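Local coordinates for protein beta carbonic anhydrase (Burkholderia pseudomallei, PDB 6YJN) that probably catalyses the interconversion of hydrogencarbonate and carbon dioxide, with one zinc ion bound in each subunit, at residues E63-R68 / Q86-L91; N80-I85 / T166-D171; V97-H102 / I157-N162. One frame throughout, in Å; residues are numbered along the deposited sequence.

Interaction 1. Residues E63-R68 / Q86-L91; sequences EVFVHR and QFAVDL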
loop_
_atom_site.group_PDB
_atom_site.type_symbol
_atom_site.label_atom_id
_atom_site.label_comp_id
_atom_site.label_asym_id
_atom_site.label_seq_id
_atom_site.Cartn_x
_atom_site.Cartn_y
_atom_site.Cartn_z
ATOM N N GLU A 63 1.124 27.412 4.588
ATOM C CA GLU A 63 2.553 27.654 4.648
ATOM C C GLU A 63 3.243 26.355 5.050
ATOM O O GLU A 63 4.450 26.217 4.857
ATOM C CB GLU A 63 2.870 28.803 5.604
ATOM N N VAL A 64 2.454 25.421 5.606
ATOM C CA VAL A 64 2.927 24.090 5.951
ATOM C C VAL A 64 2.126 23.037 5.192
ATOM O O VAL A 64 0.902 23.026 5.250
ATOM C CB VAL A 64 2.885 23.817 7.464
ATOM C CG1 VAL A 64 3.604 22.513 7.789
ATOM C CG2 VAL A 64 3.494 24.973 8.247
ATOM N N PHE A 65 2.862 22.142 4.524
ATOM C CA PHE A 65 2.324 21.021 3.774
ATOM C C PHE A 65 2.161 19.824 4.709
ATOM O O PHE A 65 3.098 19.477 5.438
ATOM C CB PHE A 65 3.292 20.697 2.633
ATOM C CG PHE A 65 2.678 20.020 1.432
ATOM C CD1 PHE A 65 1.647 20.623 0.718
ATOM C CD2 PHE A 65 3.148 18.790 1.001
ATOM C CE1 PHE A 65 1.080 20.002 -0.385
ATOM C CE2 PHE A 65 2.582 18.166 -0.102
ATOM C CZ PHE A 65 1.555 18.774 -0.793
ATOM N N VAL A 66 0.983 19.178 4.669
ATOM C CA VAL A 66 0.637 18.264 5.749
ATOM C C VAL A 66 0.178 16.897 5.241
ATOM O O VAL A 66 -0.669 16.801 4.351
ATOM C CB VAL A 66 -0.401 18.896 6.693
ATOM C CG1 VAL A 66 -0.887 17.910 7.742
ATOM C CG2 VAL A 66 0.139 20.149 7.361
ATOM N N HIS A 67 0.737 15.849 5.867
ATOM C CA HIS A 67 0.183 14.503 5.839
ATOM C C HIS A 67 -0.187 14.071 7.265
ATOM O O HIS A 67 0.498 14.442 8.226
ATOM C CB HIS A 67 1.157 13.543 5.137
ATOM C CG HIS A 67 0.769 12.104 5.232
ATOM N ND1 HIS A 67 -0.044 11.492 4.289
ATOM C CD2 HIS A 67 1.081 11.155 6.148
ATOM C CE1 HIS A 67 -0.209 10.226 4.622
ATOM N NE2 HIS A 67 0.474 9.996 5.761
ATOM N N ARG A 68 -1.297 13.316 7.389
ATOM C CA ARG A 68 -1.731 12.773 8.667
ATOM C C ARG A 68 -2.199 11.340 8.470
ATOM O O ARG A 68 -3.115 11.095 7.688
ATOM C CB ARG A 68 -2.897 13.541 9.306
ATOM C CG ARG A 68 -2.690 15.044 9.413
ATOM C CD ARG A 68 -3.574 15.734 10.426
ATOM N NE ARG A 68 -2.764 15.965 11.608
ATOM C CZ ARG A 68 -2.276 17.144 11.959
ATOM N NH1 ARG A 68 -1.526 17.259 13.043
ATOM N NH2 ARG A 68 -2.545 18.210 11.229
ATOM N N GLN A 86 7.710 12.721 -1.977
ATOM C CA GLN A 86 8.282 12.985 -3.284
ATOM C C GLN A 86 7.706 14.288 -3.848
ATOM O O GLN A 86 8.408 15.031 -4.534
ATOM C CB GLN A 86 8.094 11.783 -4.204
ATOM C CG GLN A 86 8.773 11.961 -5.557
ATOM C CD GLN A 86 7.905 12.684 -6.564
ATOM O OE1 GLN A 86 6.676 12.576 -6.535
ATOM N NE2 GLN A 86 8.544 13.426 -7.460
ATOM N N PHE A 87 6.444 14.590 -3.517
ATOM C CA PHE A 87 5.809 15.810 -3.982
ATOM C C PHE A 87 6.339 17.027 -3.216
ATOM O O PHE A 87 6.593 18.080 -3.798
ATOM C CB PHE A 87 4.293 15.677 -3.835
ATOM C CG PHE A 87 3.442 16.638 -4.633
ATOM C CD1 PHE A 87 3.401 17.994 -4.321
ATOM C CD2 PHE A 87 2.631 16.172 -5.665
ATOM C CE1 PHE A 87 2.593 18.860 -5.047
ATOM C CE2 PHE A 87 1.810 17.037 -6.377
ATOM C CZ PHE A 87 1.792 18.380 -6.063
ATOM N N ALA A 88 6.496 16.891 -1.899
ATOM C CA ALA A 88 6.963 18.008 -1.102
ATOM C C ALA A 88 8.418 18.356 -1.431
ATOM O O ALA A 88 8.753 19.523 -1.614
ATOM C CB ALA A 88 6.764 17.680 0.353
ATOM N N VAL A 89 9.283 17.339 -1.479
ATOM C CA VAL A 89 10.717 17.495 -1.695
ATOM C C VAL A 89 11.023 17.857 -3.154
ATOM O O VAL A 89 11.634 18.893 -3.430
ATOM C CB VAL A 89 11.466 16.203 -1.305
ATOM C CG1 VAL A 89 12.960 16.289 -1.567
ATOM C CG2 VAL A 89 11.185 15.757 0.115
ATOM N N ASP A 90 10.650 16.960 -4.083
ATOM C CA ASP A 90 11.053 17.061 -5.478
ATOM C C ASP A 90 10.401 18.260 -6.160
ATOM O O ASP A 90 10.997 18.846 -7.054
ATOM C CB ASP A 90 10.687 15.817 -6.286
ATOM C CG ASP A 90 11.595 14.624 -6.063
ATOM O OD1 ASP A 90 12.497 14.703 -5.192
ATOM O OD2 ASP A 90 11.385 13.618 -6.766
ATOM N N LEU A 91 9.186 18.623 -5.752
ATOM C CA LEU A 91 8.468 19.632 -6.507
ATOM C C LEU A 91 8.214 20.897 -5.695
ATOM O O LEU A 91 7.960 21.961 -6.250
ATOM C CB LEU A 91 7.135 19.061 -6.989
ATOM C CG LEU A 91 6.374 19.995 -7.925
ATOM C CD1 LEU A 91 6.700 19.654 -9.368
ATOM C CD2 LEU A 91 4.875 19.946 -7.662
#
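Phe65 and Phe87 meet with their ring planes nearly parallel, 18° apart, yet slid so far past one another that they barely overlap. The centroid separation of 6.0 Å fits this reading: it is a glancing aromatic contact rather than a stack. The nearest atoms are Phe65 CZ and Phe87 CD1, 4.1 Å apart. Although the planes agree, the two side chains cross at about a right angle. In Phe65, CG stands opposite the backbone N (chi1 -154°), and the ring reaches out from the strand to the helix. Phe65 CD2 comes to 3.8 Å from Ala88 CB, so the same ring spans two consecutive helix residues. Ala88 presents only its methyl here, and the CA atoms of Phe65 and Ala88, the nearest pair, are 7.4 Å apart. No hydrogen bond crosses the contact. The polar chemistry belongs to Gln86 and Asp90, where Gln86 NE2 donates to Asp90 OD2 over 2.9 Å; Gln86 also bonds Val117 and Ala120 of the second subunit, and Asp90 forms a salt bridge with Arg175. In the fold, strand 64-69 precedes helix 79-92, which leads on to strand 96-102, a beta-alpha-beta crossover passing strand 41-46. Phe65 lies between the strand and helix of the crossover, packing also on Leu42 of strand 41-46 and Leu92 of the helix.

Interaction 2. Residues N80-I85 / T166-D171; sequences NCLSVI and TTIVND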
loop_
_atom_site.group_PDB
_atom_site.type_symbol
_atom_site.label_atom_id
_atom_site.label_comp_id
_atom_site.label_asym_id
_atom_site.label_seq_id
_atom_site.Cartn_x
_atom_site.Cartn_y
_atom_site.Cartn_z
ATOM N N ASN A 80 1.152 6.146 -0.148
ATOM C CA ASN A 80 0.347 7.275 0.312
ATOM C C ASN A 80 1.252 8.417 0.803
ATOM O O ASN A 80 1.187 9.562 0.332
ATOM C CB ASN A 80 -0.732 6.846 1.305
ATOM C CG ASN A 80 -1.530 8.009 1.865
ATOM O OD1 ASN A 80 -1.072 9.147 1.854
ATOM N ND2 ASN A 80 -2.716 7.737 2.390
ATOM N N CYS A 81 2.131 8.080 1.746
ATOM C CA CYS A 81 3.029 9.050 2.333
ATOM C C CYS A 81 4.189 9.338 1.382
ATOM O O CYS A 81 4.494 10.506 1.113
ATOM C CB CYS A 81 3.534 8.531 3.669
ATOM S SG CYS A 81 4.425 9.788 4.618
ATOM N N LEU A 82 4.847 8.278 0.896
ATOM C CA LEU A 82 5.971 8.481 -0.003
ATOM C C LEU A 82 5.589 9.510 -1.074
ATOM O O LEU A 82 6.392 10.389 -1.396
ATOM C CB LEU A 82 6.383 7.151 -0.646
ATOM C CG LEU A 82 7.100 6.123 0.235
ATOM C CD1 LEU A 82 7.567 4.947 -0.610
ATOM C CD2 LEU A 82 8.270 6.726 0.999
ATOM N N SER A 83 4.361 9.393 -1.616
ATOM C CA SER A 83 3.837 10.294 -2.632
ATOM C C SER A 83 3.914 11.739 -2.150
ATOM O O SER A 83 4.519 12.577 -2.812
ATOM C CB SER A 83 2.424 9.948 -2.993
ATOM O OG SER A 83 2.397 9.089 -4.121
ATOM N N VAL A 84 3.290 12.005 -0.995
ATOM C CA VAL A 84 3.345 13.289 -0.311
ATOM C C VAL A 84 4.790 13.800 -0.272
ATOM O O VAL A 84 5.046 14.959 -0.616
ATOM C CB VAL A 84 2.707 13.209 1.094
ATOM C CG1 VAL A 84 2.920 14.474 1.899
ATOM C CG2 VAL A 84 1.220 12.875 1.057
ATOM N N ILE A 85 5.733 12.919 0.095
ATOM C CA ILE A 85 7.125 13.304 0.315
ATOM C C ILE A 85 7.823 13.629 -1.003
ATOM O O ILE A 85 8.481 14.668 -1.117
ATOM C CB ILE A 85 7.890 12.238 1.117
ATOM C CG1 ILE A 85 7.241 11.996 2.481
ATOM C CG2 ILE A 85 9.375 12.556 1.232
ATOM C CD1 ILE A 85 7.504 10.609 3.035
ATOM N N THR A 166 14.394 6.867 2.715
ATOM C CA THR A 166 13.640 6.809 1.473
ATOM C C THR A 166 14.569 7.086 0.302
ATOM O O THR A 166 15.611 7.729 0.464
ATOM C CB THR A 166 12.422 7.735 1.438
ATOM O OG1 THR A 166 12.884 9.080 1.336
ATOM C CG2 THR A 166 11.504 7.565 2.629
ATOM N N THR A 167 14.185 6.576 -0.875
ATOM C CA THR A 167 14.955 6.878 -2.069
ATOM C C THR A 167 14.832 8.377 -2.324
ATOM O O THR A 167 15.833 9.058 -2.546
ATOM C CB THR A 167 14.510 6.046 -3.276
ATOM O OG1 THR A 167 13.156 6.411 -3.525
ATOM C CG2 THR A 167 14.587 4.554 -3.056
ATOM N N ILE A 168 13.593 8.872 -2.223
ATOM C CA ILE A 168 13.267 10.268 -2.468
ATOM C C ILE A 168 14.318 11.166 -1.835
ATOM O O ILE A 168 14.956 11.949 -2.536
ATOM C CB ILE A 168 11.857 10.630 -1.962
ATOM C CG1 ILE A 168 10.788 9.698 -2.535
ATOM C CG2 ILE A 168 11.540 12.084 -2.255
ATOM C CD1 ILE A 168 9.571 9.564 -1.643
ATOM N N VAL A 169 14.478 11.022 -0.516
ATOM C CA VAL A 169 15.366 11.856 0.280
ATOM C C VAL A 169 16.822 11.592 -0.095
ATOM O O VAL A 169 17.566 12.537 -0.329
ATOM C CB VAL A 169 15.123 11.664 1.792
ATOM C CG1 VAL A 169 16.241 12.256 2.646
ATOM C CG2 VAL A 169 13.773 12.209 2.224
ATOM N N ASN A 170 17.227 10.316 -0.143
ATOM C CA ASN A 170 18.616 9.990 -0.429
ATOM C C ASN A 170 19.040 10.581 -1.765
ATOM O O ASN A 170 20.156 11.066 -1.901
ATOM C CB ASN A 170 18.892 8.492 -0.391
ATOM C CG ASN A 170 19.260 8.028 1.000
ATOM O OD1 ASN A 170 20.286 8.440 1.542
ATOM N ND2 ASN A 170 18.428 7.179 1.587
ATOM N N ASP A 171 18.124 10.545 -2.732
ATOM C CA ASP A 171 18.352 11.071 -4.063
ATOM C C ASP A 171 18.515 12.587 -4.028
ATOM O O ASP A 171 19.314 13.144 -4.773
ATOM C CB ASP A 171 17.196 10.682 -4.979
ATOM C CG ASP A 171 17.313 9.259 -5.483
ATOM O OD1 ASP A 171 18.393 8.644 -5.269
ATOM O OD2 ASP A 171 16.323 8.776 -6.085
#
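Ile168 sets its CG1 opposite the carbonyl carbon (chi1 -54°), and an extended chi2 of 153° carries CD1 onward to helix 79-92, where it lies beside the backbone O and the CB of Leu82. Its other branch, CG2, stands opposite the backbone N and meets Ile85, whose CG2 is placed the same way. These two methyls, Ile85 CG2 and Ile168 CG2, are 4.1 Å apart, and the isoleucines cross at about a right angle. Leu82 leaves its helix along the flank, but its end swings nearer: CD2 reaches Ile168 CD1 at 4.1 Å and Thr166 CG2 at 3.7 Å. Leu82 and Thr166 run past each other in opposite directions, methyl alongside methyl. Thr166 is two-sided. Its CG2 joins the apolar contact, while OG1 caps helix 167-174 as its N-cap, accepting from Val169 N at 3.1 Å, and is also hydrogen-bonded to Val163 O. The carbonyl Thr166 O receives Asn170 N and Asn170 ND2 from opposite faces of its plane, ND2 lying 42° out of it. Thr167 N is held by Asn122 of the third subunit. Between 80-85 and 166-171 the contact is thus made by buried hydrocarbon branches, with no hydrogen bond across it, and the polar groups of Thr166 at the capped helix start find their partners without drawing on 80-85.

Interaction 3. Residues V97-H102 / I157-N162; sequences VMVVGH and IEQVVN. With ZN (zinc ion), chain B.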
loop_
_atom_site.group_PDB
_atom_site.type_symbol
_atom_site.label_atom_id
_atom_site.label_comp_id
_atom_site.label_asym_id
_atom_site.label_seq_id
_atom_site.Cartn_x
_atom_site.Cartn_y
_atom_site.Cartn_z
ATOM N N VAL A 97 11.652 18.535 6.311
ATOM C CA VAL A 97 10.630 17.572 6.675
ATOM C C VAL A 97 10.771 17.295 8.173
ATOM O O VAL A 97 11.886 17.220 8.700
ATOM C CB VAL A 97 10.735 16.301 5.808
ATOM C CG1 VAL A 97 9.889 15.154 6.332
ATOM C CG2 VAL A 97 10.386 16.586 4.359
ATOM N N MET A 98 9.620 17.173 8.848
ATOM C CA MET A 98 9.588 16.887 10.273
ATOM C C MET A 98 8.401 15.986 10.639
ATOM O O MET A 98 7.233 16.297 10.358
ATOM C CB MET A 98 9.482 18.201 11.034
ATOM C CG MET A 98 8.408 19.059 10.438
ATOM S SD MET A 98 8.889 20.784 10.416
ATOM C CE MET A 98 7.381 21.494 9.761
ATOM N N VAL A 99 8.749 14.853 11.270
ATOM C CA VAL A 99 7.820 13.877 11.811
ATOM C C VAL A 99 7.455 14.376 13.201
ATOM O O VAL A 99 8.308 14.433 14.078
ATOM C CB VAL A 99 8.464 12.469 11.878
ATOM C CG1 VAL A 99 7.561 11.441 12.547
ATOM C CG2 VAL A 99 8.952 11.955 10.525
ATOM N N VAL A 100 6.195 14.766 13.384
ATOM C CA VAL A 100 5.796 15.325 14.664
ATOM C C VAL A 100 4.776 14.409 15.345
ATOM O O VAL A 100 3.600 14.384 14.967
ATOM C CB VAL A 100 5.253 16.766 14.549
ATOM C CG1 VAL A 100 5.278 17.471 15.899
ATOM C CG2 VAL A 100 5.971 17.599 13.500
ATOM N N GLY A 101 5.245 13.687 16.373
ATOM C CA GLY A 101 4.378 12.949 17.275
ATOM C C GLY A 101 3.754 13.857 18.334
ATOM O O GLY A 101 4.087 15.039 18.426
ATOM N N HIS A 102 2.843 13.296 19.137
ATOM C CA HIS A 102 2.039 14.098 20.039
ATOM C C HIS A 102 1.659 13.304 21.297
ATOM O O HIS A 102 1.076 12.215 21.221
ATOM C CB HIS A 102 0.859 14.677 19.246
ATOM C CG HIS A 102 -0.307 13.759 19.159
ATOM N ND1 HIS A 102 -1.309 13.752 20.104
ATOM C CD2 HIS A 102 -0.613 12.798 18.274
ATOM C CE1 HIS A 102 -2.193 12.831 19.797
ATOM N NE2 HIS A 102 -1.793 12.243 18.667
ATOM N N ILE A 157 11.278 9.322 16.131
ATOM C CA ILE A 157 12.658 9.239 15.672
ATOM C C ILE A 157 12.767 8.173 14.581
ATOM O O ILE A 157 13.354 8.402 13.520
ATOM C CB ILE A 157 13.603 8.941 16.854
ATOM C CG1 ILE A 157 13.795 10.169 17.754
ATOM C CG2 ILE A 157 14.929 8.379 16.357
ATOM C CD1 ILE A 157 13.602 9.904 19.236
ATOM N N GLU A 158 12.224 6.993 14.883
ATOM C CA GLU A 158 12.282 5.876 13.973
ATOM C C GLU A 158 11.658 6.339 12.663
ATOM O O GLU A 158 12.299 6.296 11.621
ATOM C CB GLU A 158 11.545 4.700 14.602
ATOM N N GLN A 159 10.426 6.857 12.733
ATOM C CA GLN A 159 9.735 7.304 11.537
ATOM C C GLN A 159 10.672 8.177 10.707
ATOM O O GLN A 159 10.742 8.035 9.489
ATOM C CB GLN A 159 8.454 8.052 11.901
ATOM C CG GLN A 159 7.382 7.149 12.489
ATOM C CD GLN A 159 7.422 5.754 11.919
ATOM O OE1 GLN A 159 6.922 5.487 10.829
ATOM N NE2 GLN A 159 8.023 4.847 12.665
ATOM N N VAL A 160 11.387 9.079 11.386
ATOM C CA VAL A 160 12.354 9.921 10.707
ATOM C C VAL A 160 13.415 9.062 10.015
ATOM O O VAL A 160 13.705 9.287 8.839
ATOM C CB VAL A 160 12.938 10.982 11.653
ATOM C CG1 VAL A 160 14.367 11.350 11.312
ATOM C CG2 VAL A 160 12.072 12.225 11.652
ATOM N N VAL A 161 13.964 8.055 10.711
ATOM C CA VAL A 161 14.919 7.160 10.064
ATOM C C VAL A 161 14.318 6.673 8.739
ATOM O O VAL A 161 15.008 6.594 7.729
ATOM C CB VAL A 161 15.439 6.022 10.975
ATOM N N ASN A 162 13.003 6.430 8.742
ATOM C CA ASN A 162 12.279 5.885 7.604
ATOM C C ASN A 162 12.309 6.866 6.433
ATOM O O ASN A 162 12.620 6.484 5.305
ATOM C CB ASN A 162 10.844 5.502 7.984
ATOM C CG ASN A 162 10.757 4.232 8.802
ATOM O OD1 ASN A 162 11.771 3.589 9.075
ATOM N ND2 ASN A 162 9.549 3.856 9.189
HETATM ZN ZN ZN B . -2.086 10.696 17.675
#
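Val99 gives the largest share of this interface, burying 76 Å² against the helix, with Val160 and Gln159 supplying the other side. Its two branches divide the work. CG1, opposite the backbone N (chi1 175°), lies 3.6 Å from Gln159 CB; CG2 meets Val160 CG2 at 3.3 Å, a value to be read loosely at this resolution. Both pairs cross obliquely. With one branch on each, the valine packs on two successive helix residues instead of facing one. The backbones are close as well, with 6.1 Å between the CA atoms of Val99 and Val160. Gln159 starts toward the strand, then bends at chi2 (-32°), and its amide leaves the interface; Gln159 OE1 accepts a hydrogen bond from Val74 N. Only the aliphatic base of that side chain therefore packs on Val99, and no hydrogen bond links strand and helix. Three residues beyond Val99, the strand ends at His102, whose NE2 binds the zinc ion at 1.9 Å. Cys46, Asp48 and Cys105 complete the site, and an aspartate as fourth ligand is the arrangement known from the closed form of type II beta-carbonic anhydrases. Strand 96-102 is the middle strand of the five-stranded sheet, between strand 41-46, which pairs with Met98, and strand 180-186, which pairs with Val97 and Val99. Helix 145-165 packs on it, and Val160 extends the packing to Val181 of strand 180-186 and Met198 of strand 193-200.

All three contacts are buried and apolar, and none has a hydrogen bond across it. Interactions 1 and 3 each lay a helix on the same sheet, at its outermost strand 64-69 and at its middle strand 96-102, with centres about 14 Å apart. Interaction 2 instead pairs two helices and buries the most surface, 214 Å². It shares helix 79-92 with interaction 1, and the two touch directly through Gln86 and Ile168. Their surroundings differ: interactions 1 and 2 adjoin other subunits of the tetramer, whereas no other chain touches the segments of interaction 3, which alone holds a zinc ligand.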